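Local coordinates for hypothetical protein (Geobacillus stearothermophilus, PDB 1U84) that is of unknown function but forms a small, all-helical, single-chain domain of the DUF1871 family, at residues 42-46 with 47-51; 52-55 with 56-60; 70-73 with 74-78. All coordinates share one frame; numbering follows the deposited sequence.

Overall arrangement
The chain is a compact all-helical fold of four helices with no strands, and all three contacts are local ones within it. Contact 1 lies at the surface, where the loop after helix 31-41 runs into helix 47-62. Its chemistry is polar: a carboxylate and two threonine hydroxyls organise the turn and the helix start. Contact 2 follows on the same helix, and contact 3 lies on helix 68-85. Both are partly buried, with apolar side chains on the inner face and basic side chains on the outer one. Helices 47-62 and 68-85 pack together, so contact 3 touches contact 1 through Ala47 and Ala51, and contact 2 through Ile54 and Gln55.

Contact 1. Residues 42-46 with 47-51; sequences YETED and ARTLA
Asp46 OD2 is gripped by two donors from Thr49. The hydroxyl, Thr49 OG1, gives its proton to Asp46 OD2 at 2.8 Å and uses the anti lone pair, on the side away from the other carboxylate oxygen. The backbone Thr49 N reaches Asp46 OD2 at 2.9 Å from above the carboxylate plane, 42° out of it. The two side chains cross at about a right angle. Asp46 CG stands anti to the backbone N (chi1 -179°), and this turns the carboxylate back over the first turn of the helix. The other oxygen, Asp46 OD1, takes a proton from a water at 2.8 Å, and that water accepts from Arg48 N. A second water accepts from Ala47 N. Two of the early amide groups of the helix are thus met by solvent, and Thr49 N by the cap.

This is an N-cap: Asp46 precedes helix 47-62 and its side chain closes the helix start. The carboxylate lies at the N-terminal end of the helix, whose dipole would probably favour its ionised form. Asp46 O opens the regular helical bonding, accepting from Leu50 N at 3.0 Å with a nearly straight N-H (169°).

Just before the cap, Thr44 OG1 accepts from Asp46 N at 3.0 Å, which makes an ST turn. Thr44 lies over the helix start: its OG1 comes to 3.6 Å from Thr49 CB, and its methyl CG2 rests 3.8 Å from Leu50 CB. Leu50 is buried beyond this point, against Ala40 and Val41 of helix 31-41 and Ala75 of helix 68-85. The polar end of Glu45 turns elsewhere and forms a salt bridge with Lys82.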
ATOM      1  N   TYR A  42       1.477  -9.599  -1.226  1.00 10.23           N
ATOM      2  CA  TYR A  42       1.827 -10.983  -1.527  1.00 12.37           C
ATOM      3  C   TYR A  42       0.650 -11.941  -1.421  1.00 13.20           C
ATOM      4  O   TYR A  42       0.800 -13.157  -1.673  1.00 14.51           O
ATOM      5  CB  TYR A  42       2.995 -11.437  -0.657  1.00 13.30           C
ATOM      6  CG  TYR A  42       4.293 -10.879  -1.165  1.00 11.90           C
ATOM      7  CD1 TYR A  42       4.909 -11.410  -2.297  1.00 11.35           C
ATOM      8  CD2 TYR A  42       4.878  -9.786  -0.545  1.00 10.84           C
ATOM      9  CE1 TYR A  42       6.093 -10.893  -2.779  1.00 14.76           C
ATOM     10  CE2 TYR A  42       6.071  -9.253  -1.000  1.00 12.65           C
ATOM     11  CZ  TYR A  42       6.684  -9.818  -2.121  1.00 14.16           C
ATOM     12  OH  TYR A  42       7.857  -9.264  -2.586  1.00 15.06           O
ATOM     13  N   GLU A  43      -0.522 -11.416  -1.094  1.00 12.99           N
ATOM     14  CA  GLU A  43      -1.692 -12.286  -0.887  1.00 12.46           C
ATOM     15  C   GLU A  43      -2.682 -12.264  -2.024  1.00 12.40           C
ATOM     16  O   GLU A  43      -3.668 -13.028  -2.007  1.00 12.93           O
ATOM     17  CB  GLU A  43      -2.368 -11.954   0.448  1.00 13.93           C
ATOM     18  CG  GLU A  43      -1.490 -12.347   1.630  1.00 16.67           C
ATOM     19  CD  GLU A  43      -1.999 -11.812   2.961  1.00 22.40           C
ATOM     20  OE1 GLU A  43      -2.965 -11.010   2.957  1.00 22.97           O
ATOM     21  OE2 GLU A  43      -1.407 -12.187   4.005  1.00 24.20           O
ATOM     22  N   THR A  44      -2.428 -11.404  -3.005  1.00 11.10           N
ATOM     23  CA  THR A  44      -3.320 -11.235  -4.149  1.00 10.98           C
ATOM     24  C   THR A  44      -2.599 -10.787  -5.414  1.00 11.11           C
ATOM     25  O   THR A  44      -1.441 -10.331  -5.352  1.00 11.93           O
ATOM     26  CB  THR A  44      -4.428 -10.237  -3.787  1.00 10.72           C
ATOM     27  OG1 THR A  44      -5.488 -10.304  -4.761  1.00 11.16           O
ATOM     28  CG2 THR A  44      -3.875  -8.785  -3.658  1.00 12.69           C
ATOM     29  N   GLU A  45      -3.268 -10.914  -6.556  1.00 10.92           N
ATOM     30  CA  GLU A  45      -2.824 -10.249  -7.793  1.00 11.40           C
ATOM     31  C   GLU A  45      -3.872  -9.240  -8.279  1.00 10.29           C
ATOM     32  O   GLU A  45      -3.736  -8.669  -9.361  1.00 12.00           O
ATOM     33  CB  GLU A  45      -2.592 -11.275  -8.913  1.00 12.22           C
ATOM     34  CG  GLU A  45      -1.721 -12.501  -8.573  1.00 14.24           C
ATOM     35  CD  GLU A  45      -0.297 -12.195  -8.141  1.00 21.42           C
ATOM     36  OE1 GLU A  45       0.246 -11.139  -8.505  1.00 21.07           O
ATOM     37  OE2 GLU A  45       0.285 -13.054  -7.431  1.00 25.16           O
ATOM     38  N   ASP A  46      -4.904  -9.034  -7.464  1.00 11.61           N
ATOM     39  CA  ASP A  46      -6.080  -8.273  -7.866  1.00 10.96           C
ATOM     40  C   ASP A  46      -6.098  -6.878  -7.207  1.00 11.55           C
ATOM     41  O   ASP A  46      -6.117  -6.789  -5.978  1.00 10.63           O
ATOM     42  CB  ASP A  46      -7.346  -9.018  -7.462  1.00 12.52           C
ATOM     43  CG  ASP A  46      -8.613  -8.274  -7.872  1.00 12.47           C
ATOM     44  OD1 ASP A  46      -8.829  -8.000  -9.070  1.00 14.66           O
ATOM     45  OD2 ASP A  46      -9.396  -7.987  -6.962  1.00 13.42           O
ATOM     46  N   ALA A  47      -6.104  -5.843  -8.033  1.00 10.48           N
ATOM     47  CA  ALA A  47      -6.067  -4.487  -7.502  1.00 10.09           C
ATOM     48  C   ALA A  47      -7.277  -4.223  -6.575  1.00 10.59           C
ATOM     49  O   ALA A  47      -7.126  -3.554  -5.532  1.00  9.85           O
ATOM     50  CB  ALA A  47      -5.982  -3.477  -8.608  1.00 10.32           C
ATOM     51  N   ARG A  48      -8.484  -4.674  -6.940  1.00 10.28           N
ATOM     52  CA  ARG A  48      -9.654  -4.428  -6.060  1.00 11.49           C
ATOM     53  C   ARG A  48      -9.483  -5.006  -4.664  1.00 11.92           C
ATOM     54  O   ARG A  48      -9.799  -4.356  -3.663  1.00 11.74           O
ATOM     55  CB  ARG A  48     -10.974  -4.957  -6.679  1.00 10.47           C
ATOM     56  CG  ARG A  48     -11.514  -4.139  -7.834  1.00 15.12           C
ATOM     57  CD  ARG A  48     -12.654  -4.885  -8.582  1.00 13.76           C
ATOM     58  NE  ARG A  48     -12.960  -4.233  -9.868  1.00 19.16           N
ATOM     59  CZ  ARG A  48     -14.178  -3.882 -10.262  1.00 18.21           C
ATOM     60  NH1 ARG A  48     -15.204  -4.152  -9.474  1.00 16.51           N
ATOM     61  NH2 ARG A  48     -14.362  -3.297 -11.455  1.00 16.25           N
ATOM     62  N   THR A  49      -9.010  -6.249  -4.616  1.00 11.32           N
ATOM     63  CA  THR A  49      -8.786  -6.965  -3.374  1.00 10.87           C
ATOM     64  C   THR A  49      -7.741  -6.212  -2.539  1.00 10.60           C
ATOM     65  O   THR A  49      -7.953  -5.950  -1.357  1.00 11.03           O
ATOM     66  CB  THR A  49      -8.335  -8.418  -3.639  1.00 12.08           C
ATOM     67  OG1 THR A  49      -9.362  -9.105  -4.396  1.00 13.56           O
ATOM     68  CG2 THR A  49      -8.110  -9.141  -2.330  1.00 13.28           C
ATOM     69  N   LEU A  50      -6.634  -5.846  -3.180  1.00  8.97           N
ATOM     70  CA  LEU A  50      -5.560  -5.135  -2.476  1.00  8.82           C
ATOM     71  C   LEU A  50      -6.032  -3.772  -1.988  1.00  9.90           C
ATOM     72  O   LEU A  50      -5.695  -3.361  -0.869  1.00  9.36           O
ATOM     73  CB  LEU A  50      -4.311  -4.999  -3.355  1.00  8.65           C
ATOM     74  CG  LEU A  50      -3.119  -4.234  -2.765  1.00  7.06           C
ATOM     75  CD1 LEU A  50      -2.682  -4.812  -1.429  1.00  7.98           C
ATOM     76  CD2 LEU A  50      -1.952  -4.196  -3.784  1.00  8.36           C
ATOM     77  N   ALA A  51      -6.790  -3.077  -2.834  1.00  9.06           N
ATOM     78  CA  ALA A  51      -7.280  -1.738  -2.486  1.00  9.62           C
ATOM     79  C   ALA A  51      -8.148  -1.807  -1.229  1.00  9.21           C
ATOM     80  O   ALA A  51      -8.080  -0.922  -0.351  1.00  9.60           O
ATOM     81  CB  ALA A  51      -8.067  -1.121  -3.644  1.00 10.35           C
TER
HETATM   82  O   HOH W   1      -5.663  -6.254 -10.843  1.00 26.00           O
HETATM   83  O   HOH W   2      -8.960  -5.317  -9.931  1.00 20.21           O

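Contact 2. Residues 52-55 with 56-60; sequences ARIQ and SIYEF
Arg53 has CG anti to its carbonyl carbon (chi1 -71°), and further bends at chi2 and chi3 fold the chain along the helix toward Ile57. Ile57 CG1 is likewise anti to the carbonyl carbon (chi1 -72°), beside the backbone N, and points back toward Arg53. The two side chains cross at about a right angle. Ile57 CD1 lies over one face of the guanidinium, 3.7 Å from Arg53 NH1. Ile57 CG1 also comes to 3.2 Å from Arg53 O, the oxygen that accepts from Ile57 N at 2.9 Å.

The other terminal nitrogen, Arg53 NH2, donates to a water at 2.8 Å, and the same water makes a weak bond to Ser56 OG. On the inner side, Ile54 and Tyr58 lie side by side and point the same way, with Ile54 CG2 4.1 Å from Tyr58 CD1. Ile54 O is at the edge of the Tyr58 ring, near its plane, and accepts from Tyr58 N. The ring also meets Trp20 edge to face.

With an alanine in place of Ile57, one face of the Arg53 guanidinium is likely to lose its methyl cover and a gap to open against Ser36 and Val37 of helix 31-41.

Gln55 NE2 bonds to Ile66 O, in the loop before helix 68-85. Side chains four residues apart pair here in a way typical of amphipathic helices in small all-helical domains: Ile54, Ile57 and Tyr58 face the interior, while Arg53 and Ser56 keep to the outside.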
ATOM      1  N   ALA A  52      -8.988  -2.848  -1.122  1.00  9.38           N
ATOM      2  CA  ALA A  52      -9.834  -2.993   0.057  1.00 10.15           C
ATOM      3  C   ALA A  52      -8.989  -3.255   1.318  1.00 10.41           C
ATOM      4  O   ALA A  52      -9.285  -2.709   2.375  1.00 11.34           O
ATOM      5  CB  ALA A  52     -10.860  -4.076  -0.156  1.00 11.05           C
ATOM      6  N   ARG A  53      -7.899  -4.025   1.180  1.00  8.69           N
ATOM      7  CA  ARG A  53      -6.990  -4.220   2.320  1.00  9.64           C
ATOM      8  C   ARG A  53      -6.330  -2.893   2.741  1.00  9.63           C
ATOM      9  O   ARG A  53      -6.275  -2.569   3.936  1.00  9.45           O
ATOM     10  CB  ARG A  53      -5.913  -5.289   2.057  1.00  9.57           C
ATOM     11  CG  ARG A  53      -6.429  -6.742   2.002  1.00 13.78           C
ATOM     12  CD  ARG A  53      -6.875  -7.282   3.398  1.00 16.10           C
ATOM     13  NE  ARG A  53      -5.781  -7.203   4.364  1.00 21.42           N
ATOM     14  CZ  ARG A  53      -5.813  -6.480   5.482  1.00 23.01           C
ATOM     15  NH1 ARG A  53      -4.764  -6.449   6.284  1.00 22.60           N
ATOM     16  NH2 ARG A  53      -6.906  -5.795   5.815  1.00 24.66           N
ATOM     17  N   ILE A  54      -5.828  -2.151   1.755  1.00  7.82           N
ATOM     18  CA  ILE A  54      -5.232  -0.826   1.992  1.00  7.15           C
ATOM     19  C   ILE A  54      -6.214   0.055   2.746  1.00  8.27           C
ATOM     20  O   ILE A  54      -5.863   0.688   3.767  1.00  8.16           O
ATOM     21  CB  ILE A  54      -4.751  -0.141   0.679  1.00  7.28           C
ATOM     22  CG1 ILE A  54      -3.564  -0.929   0.102  1.00  6.77           C
ATOM     23  CG2 ILE A  54      -4.351   1.320   0.955  1.00  7.82           C
ATOM     24  CD1 ILE A  54      -3.168  -0.527  -1.334  1.00  8.40           C
ATOM     25  N   GLN A  55      -7.465   0.084   2.272  1.00  7.94           N
ATOM     26  CA  GLN A  55      -8.454   0.943   2.902  1.00  9.24           C
ATOM     27  C   GLN A  55      -8.632   0.544   4.372  1.00  9.30           C
ATOM     28  O   GLN A  55      -8.606   1.411   5.254  1.00 10.54           O
ATOM     29  CB  GLN A  55      -9.787   0.862   2.141  1.00 10.07           C
ATOM     30  CG  GLN A  55     -10.813   1.890   2.627  1.00 10.75           C
ATOM     31  CD  GLN A  55     -12.097   1.782   1.855  1.00 12.06           C
ATOM     32  OE1 GLN A  55     -12.670   0.707   1.752  1.00 16.69           O
ATOM     33  NE2 GLN A  55     -12.532   2.897   1.276  1.00 11.75           N
ATOM     34  N   SER A  56      -8.769  -0.749   4.647  1.00  9.42           N
ATOM     35  CA  SER A  56      -8.979  -1.228   6.029  1.00 10.24           C
ATOM     36  C   SER A  56      -7.805  -0.927   6.950  1.00  9.76           C
ATOM     37  O   SER A  56      -7.987  -0.492   8.114  1.00 10.56           O
ATOM     38  CB  SER A  56      -9.307  -2.726   6.034  1.00 11.23           C
ATOM     39  OG  SER A  56     -10.467  -2.975   5.248  1.00 16.11           O
ATOM     40  N   ILE A  57      -6.597  -1.171   6.431  1.00  9.60           N
ATOM     41  CA  ILE A  57      -5.344  -0.915   7.162  1.00  9.15           C
ATOM     42  C   ILE A  57      -5.291   0.554   7.608  1.00  9.05           C
ATOM     43  O   ILE A  57      -4.991   0.870   8.778  1.00 10.33           O
ATOM     44  CB  ILE A  57      -4.092  -1.305   6.287  1.00  8.83           C
ATOM     45  CG1 ILE A  57      -3.984  -2.836   6.176  1.00  9.22           C
ATOM     46  CG2 ILE A  57      -2.827  -0.681   6.896  1.00  9.38           C
ATOM     47  CD1 ILE A  57      -3.100  -3.325   5.060  1.00 10.15           C
ATOM     48  N   TYR A  58      -5.588   1.458   6.676  1.00  8.04           N
ATOM     49  CA  TYR A  58      -5.446   2.889   6.961  1.00  8.30           C
ATOM     50  C   TYR A  58      -6.630   3.399   7.757  1.00  9.62           C
ATOM     51  O   TYR A  58      -6.443   4.304   8.576  1.00  9.77           O
ATOM     52  CB  TYR A  58      -5.221   3.713   5.668  1.00  8.32           C
ATOM     53  CG  TYR A  58      -3.786   3.703   5.222  1.00  7.39           C
ATOM     54  CD1 TYR A  58      -3.208   2.553   4.659  1.00  7.44           C
ATOM     55  CD2 TYR A  58      -2.998   4.840   5.333  1.00  8.55           C
ATOM     56  CE1 TYR A  58      -1.875   2.538   4.272  1.00  7.60           C
ATOM     57  CE2 TYR A  58      -1.659   4.845   4.917  1.00  6.54           C
ATOM     58  CZ  TYR A  58      -1.099   3.672   4.385  1.00  5.86           C
ATOM     59  OH  TYR A  58       0.232   3.636   3.993  1.00  9.24           O
ATOM     60  N   GLU A  59      -7.813   2.809   7.561  1.00 10.88           N
ATOM     61  CA  GLU A  59      -8.954   3.196   8.402  1.00 12.75           C
ATOM     62  C   GLU A  59      -8.701   2.789   9.870  1.00 12.60           C
ATOM     63  O   GLU A  59      -9.010   3.556  10.786  1.00 13.88           O
ATOM     64  CB  GLU A  59     -10.259   2.608   7.903  1.00 13.80           C
ATOM     65  CG  GLU A  59     -11.420   3.174   8.695  1.00 18.33           C
ATOM     66  CD  GLU A  59     -12.759   2.724   8.183  1.00 24.45           C
ATOM     67  OE1 GLU A  59     -12.804   1.895   7.238  1.00 27.45           O
ATOM     68  OE2 GLU A  59     -13.778   3.204   8.740  1.00 28.94           O
ATOM     69  N   PHE A  60      -8.139   1.598  10.098  1.00 12.82           N
ATOM     70  CA  PHE A  60      -7.807   1.212  11.473  1.00 13.44           C
ATOM     71  C   PHE A  60      -6.806   2.207  12.053  1.00 12.85           C
ATOM     72  O   PHE A  60      -6.946   2.650  13.218  1.00 13.11           O
ATOM     73  CB  PHE A  60      -7.199  -0.181  11.598  1.00 14.54           C
ATOM     74  CG  PHE A  60      -6.724  -0.482  12.990  1.00 15.26           C
ATOM     75  CD1 PHE A  60      -7.650  -0.727  13.997  1.00 17.25           C
ATOM     76  CD2 PHE A  60      -5.373  -0.451  13.316  1.00 16.97           C
ATOM     77  CE1 PHE A  60      -7.238  -0.983  15.318  1.00 18.58           C
ATOM     78  CE2 PHE A  60      -4.940  -0.712  14.641  1.00 17.16           C
ATOM     79  CZ  PHE A  60      -5.887  -0.974  15.631  1.00 18.93           C
TER
HETATM   80  O   HOH W   3      -9.541  -6.149   5.092  1.00 39.55           O

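Contact 3. Residues 70-73 with 74-78; sequences HCLK and LARRL
The backbone is a regular alpha helix, each amide bonding to the carbonyl four residues back: Ala75 N reaches Cys71 O at 2.9 Å, Arg76 N reaches Leu72 O and Arg77 N reaches Lys73 O, while the bond from Leu74 N to His70 O is weak at 3.4 Å. Leu72 and Arg76 carry the main side-chain pairing. They cross at a slant. The Leu72 methyl CD2 sits over one face of the Arg76 guanidinium, offset toward its rim and 3.9 Å from Arg76 CZ. Leu72 CG is anti to the backbone N (chi1 -174°), which sends the branch along the helix toward Arg76. The extended Arg76 chain runs past Leu72 O and carries the guanidinium alongside the Leu72 side chain. Arg76 CG comes to 3.4 Å from Leu72 O. The pair also flanks a neighbouring helix, since Ala47 of helix 47-62 touches both side chains.

The helix is amphipathic, as expected for a helix packed in a small all-helical fold. Cys71, Leu74, Ala75 and Leu78 are buried, while Lys73, Arg76 and Arg77 lie on the outside. Leu74 packs on Trp20 and Ile54, and Cys71 on Trp20 and Gln55. The His70 ring also meets Trp20, their planes at about 20°. Leu78 lies against Leu13, Ile17, Val37 and Val41, so this one helix touches all three others.

Lys73 and Arg77 run side by side on the outer face. The Arg77 chain bends at chi2 (-46°), which swings its guanidinium back to Lys73. Arg77 NH1 lies 2.7 Å from Lys73 O and 3.7 Å from Lys73 CB, and Arg77 NH2 lies 4.0 Å from Lys73 CG. The charged ends stay apart, with 5.8 Å between Lys73 NZ and Arg77 NH2.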
ATOM      1  N   HIS A  70      -8.878   6.236  -4.361  1.00 10.52           N
ATOM      2  CA  HIS A  70      -7.505   6.611  -3.981  1.00 10.01           C
ATOM      3  C   HIS A  70      -6.702   5.335  -3.612  1.00  9.06           C
ATOM      4  O   HIS A  70      -5.578   5.183  -4.066  1.00  7.88           O
ATOM      5  CB  HIS A  70      -7.503   7.621  -2.819  1.00 11.51           C
ATOM      6  CG  HIS A  70      -6.237   8.402  -2.718  1.00 14.77           C
ATOM      7  ND1 HIS A  70      -5.878   9.345  -3.655  1.00 17.48           N
ATOM      8  CD2 HIS A  70      -5.260   8.409  -1.783  1.00 16.27           C
ATOM      9  CE1 HIS A  70      -4.726   9.889  -3.310  1.00 16.71           C
ATOM     10  NE2 HIS A  70      -4.322   9.326  -2.188  1.00 14.66           N
ATOM     11  N   CYS A  71      -7.274   4.477  -2.760  1.00  8.90           N
ATOM     12  CA  CYS A  71      -6.687   3.149  -2.457  1.00  8.34           C
ATOM     13  C   CYS A  71      -6.420   2.340  -3.733  1.00  9.81           C
ATOM     14  O   CYS A  71      -5.369   1.708  -3.854  1.00  8.98           O
ATOM     15  CB  CYS A  71      -7.584   2.375  -1.517  1.00 10.05           C
ATOM     16  SG  CYS A  71      -7.795   3.259   0.079  1.00 10.82           S
ATOM     17  N   LEU A  72      -7.372   2.355  -4.668  1.00  9.49           N
ATOM     18  CA  LEU A  72      -7.233   1.559  -5.894  1.00  9.81           C
ATOM     19  C   LEU A  72      -6.055   1.998  -6.770  1.00  9.85           C
ATOM     20  O   LEU A  72      -5.368   1.133  -7.311  1.00 10.20           O
ATOM     21  CB  LEU A  72      -8.553   1.565  -6.686  1.00 10.19           C
ATOM     22  CG  LEU A  72      -8.636   0.669  -7.905  1.00 10.49           C
ATOM     23  CD1 LEU A  72      -8.464  -0.796  -7.543  1.00 12.66           C
ATOM     24  CD2 LEU A  72      -9.990   0.918  -8.542  1.00 11.24           C
ATOM     25  N   LYS A  73      -5.800   3.313  -6.907  1.00  9.72           N
ATOM     26  CA  LYS A  73      -4.633   3.772  -7.662  1.00 10.86           C
ATOM     27  C   LYS A  73      -3.356   3.238  -7.039  1.00 10.08           C
ATOM     28  O   LYS A  73      -2.473   2.732  -7.739  1.00 10.02           O
ATOM     29  CB  LYS A  73      -4.575   5.301  -7.792  1.00 10.96           C
ATOM     30  CG  LYS A  73      -5.476   5.851  -8.864  1.00 13.23           C
ATOM     31  CD  LYS A  73      -5.396   7.385  -8.861  1.00 13.99           C
ATOM     32  CE  LYS A  73      -6.485   7.979  -9.762  1.00 13.49           C
ATOM     33  NZ  LYS A  73      -6.304   9.472  -9.810  1.00 13.34           N
ATOM     34  N   LEU A  74      -3.258   3.319  -5.714  1.00  8.67           N
ATOM     35  CA  LEU A  74      -2.082   2.797  -5.065  1.00  8.55           C
ATOM     36  C   LEU A  74      -1.958   1.296  -5.320  1.00  7.18           C
ATOM     37  O   LEU A  74      -0.893   0.821  -5.675  1.00  7.61           O
ATOM     38  CB  LEU A  74      -2.077   3.118  -3.564  1.00  8.77           C
ATOM     39  CG  LEU A  74      -0.884   2.462  -2.851  1.00  8.26           C
ATOM     40  CD1 LEU A  74       0.465   2.995  -3.290  1.00 10.10           C
ATOM     41  CD2 LEU A  74      -1.033   2.623  -1.350  1.00  8.30           C
ATOM     42  N   ALA A  75      -3.045   0.560  -5.113  1.00  6.85           N
ATOM     43  CA  ALA A  75      -2.984  -0.892  -5.326  1.00  6.69           C
ATOM     44  C   ALA A  75      -2.506  -1.221  -6.734  1.00  8.35           C
ATOM     45  O   ALA A  75      -1.721  -2.129  -6.923  1.00  8.49           O
ATOM     46  CB  ALA A  75      -4.354  -1.502  -5.090  1.00  8.25           C
ATOM     47  N   ARG A  76      -3.047  -0.526  -7.738  1.00  9.11           N
ATOM     48  CA  ARG A  76      -2.608  -0.757  -9.124  1.00 10.92           C
ATOM     49  C   ARG A  76      -1.121  -0.509  -9.312  1.00 10.71           C
ATOM     50  O   ARG A  76      -0.435  -1.298  -9.950  1.00 11.63           O
ATOM     51  CB  ARG A  76      -3.431   0.091 -10.113  1.00 11.79           C
ATOM     52  CG  ARG A  76      -4.823  -0.470 -10.248  1.00 11.62           C
ATOM     53  CD  ARG A  76      -5.756   0.317 -11.169  1.00 14.94           C
ATOM     54  NE  ARG A  76      -6.960  -0.481 -11.421  1.00 21.00           N
ATOM     55  CZ  ARG A  76      -8.130   0.001 -11.855  1.00 25.46           C
ATOM     56  NH1 ARG A  76      -8.315   1.314 -12.063  1.00 24.80           N
ATOM     57  NH2 ARG A  76      -9.140  -0.843 -12.073  1.00 25.64           N
ATOM     58  N   ARG A  77      -0.621   0.562  -8.706  1.00 10.10           N
ATOM     59  CA  ARG A  77       0.805   0.898  -8.837  1.00 11.10           C
ATOM     60  C   ARG A  77       1.692  -0.181  -8.207  1.00 10.18           C
ATOM     61  O   ARG A  77       2.710  -0.613  -8.787  1.00 11.30           O
ATOM     62  CB  ARG A  77       1.126   2.265  -8.246  1.00 11.53           C
ATOM     63  CG  ARG A  77       0.406   3.482  -8.871  1.00 15.46           C
ATOM     64  CD  ARG A  77       0.416   3.485 -10.414  1.00 23.34           C
ATOM     65  NE  ARG A  77      -0.452   4.520 -10.996  1.00 28.88           N
ATOM     66  CZ  ARG A  77      -1.787   4.537 -10.926  1.00 29.42           C
ATOM     67  NH1 ARG A  77      -2.447   3.597 -10.282  1.00 28.15           N
ATOM     68  NH2 ARG A  77      -2.469   5.523 -11.503  1.00 32.96           N
ATOM     69  N   LEU A  78       1.272  -0.670  -7.040  1.00  8.78           N
ATOM     70  CA  LEU A  78       2.057  -1.673  -6.338  1.00  8.47           C
ATOM     71  C   LEU A  78       2.078  -2.994  -7.094  1.00  8.33           C
ATOM     72  O   LEU A  78       3.101  -3.635  -7.189  1.00  9.19           O
ATOM     73  CB  LEU A  78       1.512  -1.919  -4.923  1.00  7.80           C
ATOM     74  CG  LEU A  78       1.554  -0.716  -3.965  1.00  7.07           C
ATOM     75  CD1 LEU A  78       0.904  -1.119  -2.639  1.00  7.53           C
ATOM     76  CD2 LEU A  78       2.993  -0.197  -3.696  1.00  7.98           C
TER